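Local coordinates for polysaccharide deacetylase-like protein (Bacillus anthracis, PDB 4V33) that binds zinc, is probably a polysaccharide deacetylase, and is required for osmotic stability and cell shape maintenance in the bacterium, at residues Leu147-Ile152 / Val202-Gly207. Residues are numbered along the deposited sequence; the frame is centred on the assembly and turned at random.
Sequences LMYHAI and VTFDDG. With ZN (zinc ion), chain D; ACT (acetate ion), chain C.
Tyr149 joins Thr203 and Asp205 through two backbone hydrogen bonds, N to Thr203 O and O to Asp205 N, as neighbouring parallel strands do. Leu147 O is gripped twice, by the backbone N of Thr203 and by its OG1 at 2.7 Å. With chi1 at 80°, OG1 lies between its own N and carbonyl carbon, turned to Leu147 O; it also bonds Arg343. The tight part is apolar. Phe204 CD2 packs 3.5 Å from Tyr149 CB, and Ile152 CG1 meets the edge of the Phe204 ring. The Tyr149 and Phe204 rings are offset, with planes 27° apart and little overlap. The looser, polar side holds the zinc; there His150 and Asp206 are partly exposed, Asp205 buried. His150 lays one ring face over Asp205 CB. Its NE2 hydrogen-bonds an acetate ion, probably from the crystallisation liquor. Asp206 OD1 binds zinc at 2.1 Å; acetate, a water, His264 and His268 complete the site. Asp205 OD2 forms a salt bridge with Arg343. Thr203-Gly207 match the TFDDG motif of the NodB (carbohydrate esterase 4) family, whose first aspartate is probably the catalytic base, as in relatives. In this distorted (beta/alpha) barrel, strand 199-206 lies between strands 146-149 and 230-234, with helices 167-179 and 211-221 packed on the Tyr149 and Phe204 face.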
ATOM      1  N   LEU A 147      -3.151   3.996  -7.659  1.00 13.76           N
ATOM      2  CA  LEU A 147      -3.431   4.911  -8.772  1.00 12.99           C
ATOM      3  C   LEU A 147      -2.515   4.655  -9.953  1.00 12.83           C
ATOM      4  O   LEU A 147      -1.325   4.383  -9.781  1.00 15.01           O
ATOM      5  CB  LEU A 147      -3.234   6.351  -8.317  1.00 12.72           C
ATOM      6  CG  LEU A 147      -4.198   6.851  -7.238  1.00 15.44           C
ATOM      7  CD1 LEU A 147      -3.690   8.152  -6.609  1.00 14.93           C
ATOM      8  CD2 LEU A 147      -5.566   7.086  -7.872  1.00 22.54           C
ATOM      9  N   MET A 148      -3.072   4.766 -11.159  1.00 11.68           N
ATOM     10  CA  MET A 148      -2.297   4.610 -12.380  1.00 12.64           C
ATOM     11  C   MET A 148      -2.324   5.890 -13.220  1.00 14.66           C
ATOM     12  O   MET A 148      -3.380   6.280 -13.742  1.00 15.02           O
ATOM     13  CB  MET A 148      -2.833   3.455 -13.212  1.00 13.42           C
ATOM     14  CG  MET A 148      -2.108   3.300 -14.554  1.00 16.92           C
ATOM     15  SD  MET A 148      -2.701   1.917 -15.527  1.00 20.76           S
ATOM     16  CE  MET A 148      -4.439   2.329 -15.637  1.00 18.20           C
ATOM     17  N   TYR A 149      -1.163   6.534 -13.312  1.00 13.30           N
ATOM     18  CA  TYR A 149      -0.940   7.660 -14.213  1.00 11.56           C
ATOM     19  C   TYR A 149      -0.042   7.252 -15.366  1.00 13.05           C
ATOM     20  O   TYR A 149       0.658   6.236 -15.292  1.00 13.53           O
ATOM     21  CB  TYR A 149      -0.254   8.796 -13.467  1.00 12.78           C
ATOM     22  CG  TYR A 149      -1.103   9.483 -12.427  1.00 11.57           C
ATOM     23  CD1 TYR A 149      -1.941  10.541 -12.784  1.00 12.87           C
ATOM     24  CD2 TYR A 149      -1.060   9.104 -11.095  1.00 13.28           C
ATOM     25  CE1 TYR A 149      -2.709  11.191 -11.856  1.00 12.64           C
ATOM     26  CE2 TYR A 149      -1.836   9.749 -10.145  1.00 13.41           C
ATOM     27  CZ  TYR A 149      -2.650  10.796 -10.525  1.00 12.92           C
ATOM     28  OH  TYR A 149      -3.409  11.429  -9.574  1.00 14.43           O
ATOM     29  N   HIS A 150      -0.075   8.034 -16.443  1.00 13.38           N
ATOM     30  CA  HIS A 150       0.853   7.874 -17.551  1.00 14.07           C
ATOM     31  C   HIS A 150       1.633   9.165 -17.777  1.00 16.29           C
ATOM     32  O   HIS A 150       2.644   9.393 -17.115  1.00 17.65           O
ATOM     33  CB  HIS A 150       0.117   7.422 -18.810  1.00 16.57           C
ATOM     34  CG  HIS A 150      -0.260   5.976 -18.779  1.00 18.19           C
ATOM     35  ND1 HIS A 150      -1.323   5.497 -18.043  1.00 22.77           N
ATOM     36  CD2 HIS A 150       0.318   4.896 -19.357  1.00 23.03           C
ATOM     37  CE1 HIS A 150      -1.402   4.184 -18.195  1.00 20.62           C
ATOM     38  NE2 HIS A 150      -0.411   3.795 -18.975  1.00 24.09           N
ATOM     39  N   ALA A 151       1.169  10.011 -18.693  1.00 15.41           N
ATOM     40  CA  ALA A 151       1.841  11.278 -18.964  1.00 15.96           C
ATOM     41  C   ALA A 151       1.350  12.352 -17.997  1.00 16.54           C
ATOM     42  O   ALA A 151       0.156  12.433 -17.705  1.00 15.70           O
ATOM     43  CB  ALA A 151       1.586  11.712 -20.395  1.00 16.71           C
ATOM     44  N   ILE A 152       2.281  13.143 -17.470  1.00 14.92           N
ATOM     45  CA  ILE A 152       1.941  14.345 -16.708  1.00 14.61           C
ATOM     46  C   ILE A 152       2.446  15.527 -17.517  1.00 15.85           C
ATOM     47  O   ILE A 152       3.609  15.916 -17.433  1.00 16.75           O
ATOM     48  CB  ILE A 152       2.561  14.344 -15.304  1.00 14.00           C
ATOM     49  CG1 ILE A 152       2.182  13.059 -14.551  1.00 16.25           C
ATOM     50  CG2 ILE A 152       2.100  15.578 -14.527  1.00 15.52           C
ATOM     51  CD1 ILE A 152       0.682  12.899 -14.295  1.00 15.82           C
ATOM     52  N   VAL A 202       0.685   5.808  -5.390  1.00 12.14           N
ATOM     53  CA  VAL A 202       0.698   6.570  -6.628  1.00 12.42           C
ATOM     54  C   VAL A 202       1.698   5.895  -7.568  1.00 13.54           C
ATOM     55  O   VAL A 202       2.869   5.723  -7.206  1.00 13.60           O
ATOM     56  CB  VAL A 202       1.127   8.024  -6.385  1.00 12.84           C
ATOM     57  CG1 VAL A 202       1.154   8.807  -7.700  1.00 15.35           C
ATOM     58  CG2 VAL A 202       0.189   8.695  -5.365  1.00 15.19           C
ATOM     59  N   THR A 203       1.234   5.491  -8.752  1.00 11.71           N
ATOM     60  CA  THR A 203       2.128   4.854  -9.731  1.00 10.87           C
ATOM     61  C   THR A 203       2.024   5.514 -11.100  1.00 12.93           C
ATOM     62  O   THR A 203       0.969   6.048 -11.473  1.00 12.99           O
ATOM     63  CB  THR A 203       1.898   3.309  -9.894  1.00 12.76           C
ATOM     64  OG1 THR A 203       0.768   3.054 -10.742  1.00 14.71           O
ATOM     65  CG2 THR A 203       1.703   2.624  -8.541  1.00 14.70           C
ATOM     66  N   PHE A 204       3.127   5.433 -11.842  1.00 12.06           N
ATOM     67  CA  PHE A 204       3.247   5.976 -13.192  1.00 13.49           C
ATOM     68  C   PHE A 204       3.755   4.887 -14.104  1.00 12.36           C
ATOM     69  O   PHE A 204       4.688   4.155 -13.744  1.00 13.53           O
ATOM     70  CB  PHE A 204       4.267   7.114 -13.214  1.00 12.51           C
ATOM     71  CG  PHE A 204       3.903   8.265 -12.339  1.00 11.27           C
ATOM     72  CD1 PHE A 204       4.297   8.284 -11.013  1.00 13.37           C
ATOM     73  CD2 PHE A 204       3.170   9.334 -12.839  1.00 12.49           C
ATOM     74  CE1 PHE A 204       3.964   9.344 -10.177  1.00 15.32           C
ATOM     75  CE2 PHE A 204       2.831  10.403 -12.007  1.00 13.99           C
ATOM     76  CZ  PHE A 204       3.229  10.407 -10.673  1.00 13.34           C
ATOM     77  N   ASP A 205       3.165   4.799 -15.291  1.00 10.98           N
ATOM     78  CA  ASP A 205       3.595   3.809 -16.271  1.00 11.82           C
ATOM     79  C   ASP A 205       4.379   4.431 -17.408  1.00 14.09           C
ATOM     80  O   ASP A 205       3.912   5.395 -18.032  1.00 15.68           O
ATOM     81  CB  ASP A 205       2.391   3.070 -16.868  1.00 12.53           C
ATOM     82  CG  ASP A 205       1.795   2.047 -15.915  1.00 16.96           C
ATOM     83  OD1 ASP A 205       2.165   2.031 -14.729  1.00 16.93           O
ATOM     84  OD2 ASP A 205       0.950   1.247 -16.366  1.00 21.21           O
ATOM     85  N   ASP A 206       5.559   3.849 -17.641  1.00 12.76           N
ATOM     86  CA  ASP A 206       6.380   3.916 -18.868  1.00 12.75           C
ATOM     87  C   ASP A 206       7.735   4.598 -18.714  1.00 14.09           C
ATOM     88  O   ASP A 206       8.693   4.225 -19.400  1.00 15.32           O
ATOM     89  CB  ASP A 206       5.666   4.500 -20.101  1.00 13.74           C
ATOM     90  CG  ASP A 206       4.454   3.690 -20.542  1.00 18.99           C
ATOM     91  OD1 ASP A 206       4.142   2.605 -19.971  1.00 16.54           O
ATOM     92  OD2 ASP A 206       3.801   4.171 -21.493  1.00 22.20           O
ATOM     93  N   GLY A 207       7.830   5.584 -17.831  1.00 13.45           N
ATOM     94  CA  GLY A 207       9.064   6.332 -17.688  1.00 15.69           C
ATOM     95  C   GLY A 207       9.205   7.450 -18.705  1.00 15.00           C
ATOM     96  O   GLY A 207      10.298   7.715 -19.201  1.00 14.21           O
TER
HETATM   97 ZN    ZN D1362       2.723   1.031 -20.275  1.00 27.58          ZN
HETATM   98  C   ACT C1361       0.206   0.102 -19.402  1.00 30.96           C
HETATM   99  O   ACT C1361       0.753   1.166 -19.005  1.00 23.62           O
HETATM  100  OXT ACT C1361       0.300  -0.199 -20.622  1.00 26.72           O
HETATM  101  CH3 ACT C1361      -0.535  -0.782 -18.454  1.00 28.80           C
HETATM  102  O   HOH W   1       1.589   2.300 -21.395  0.86 21.34           O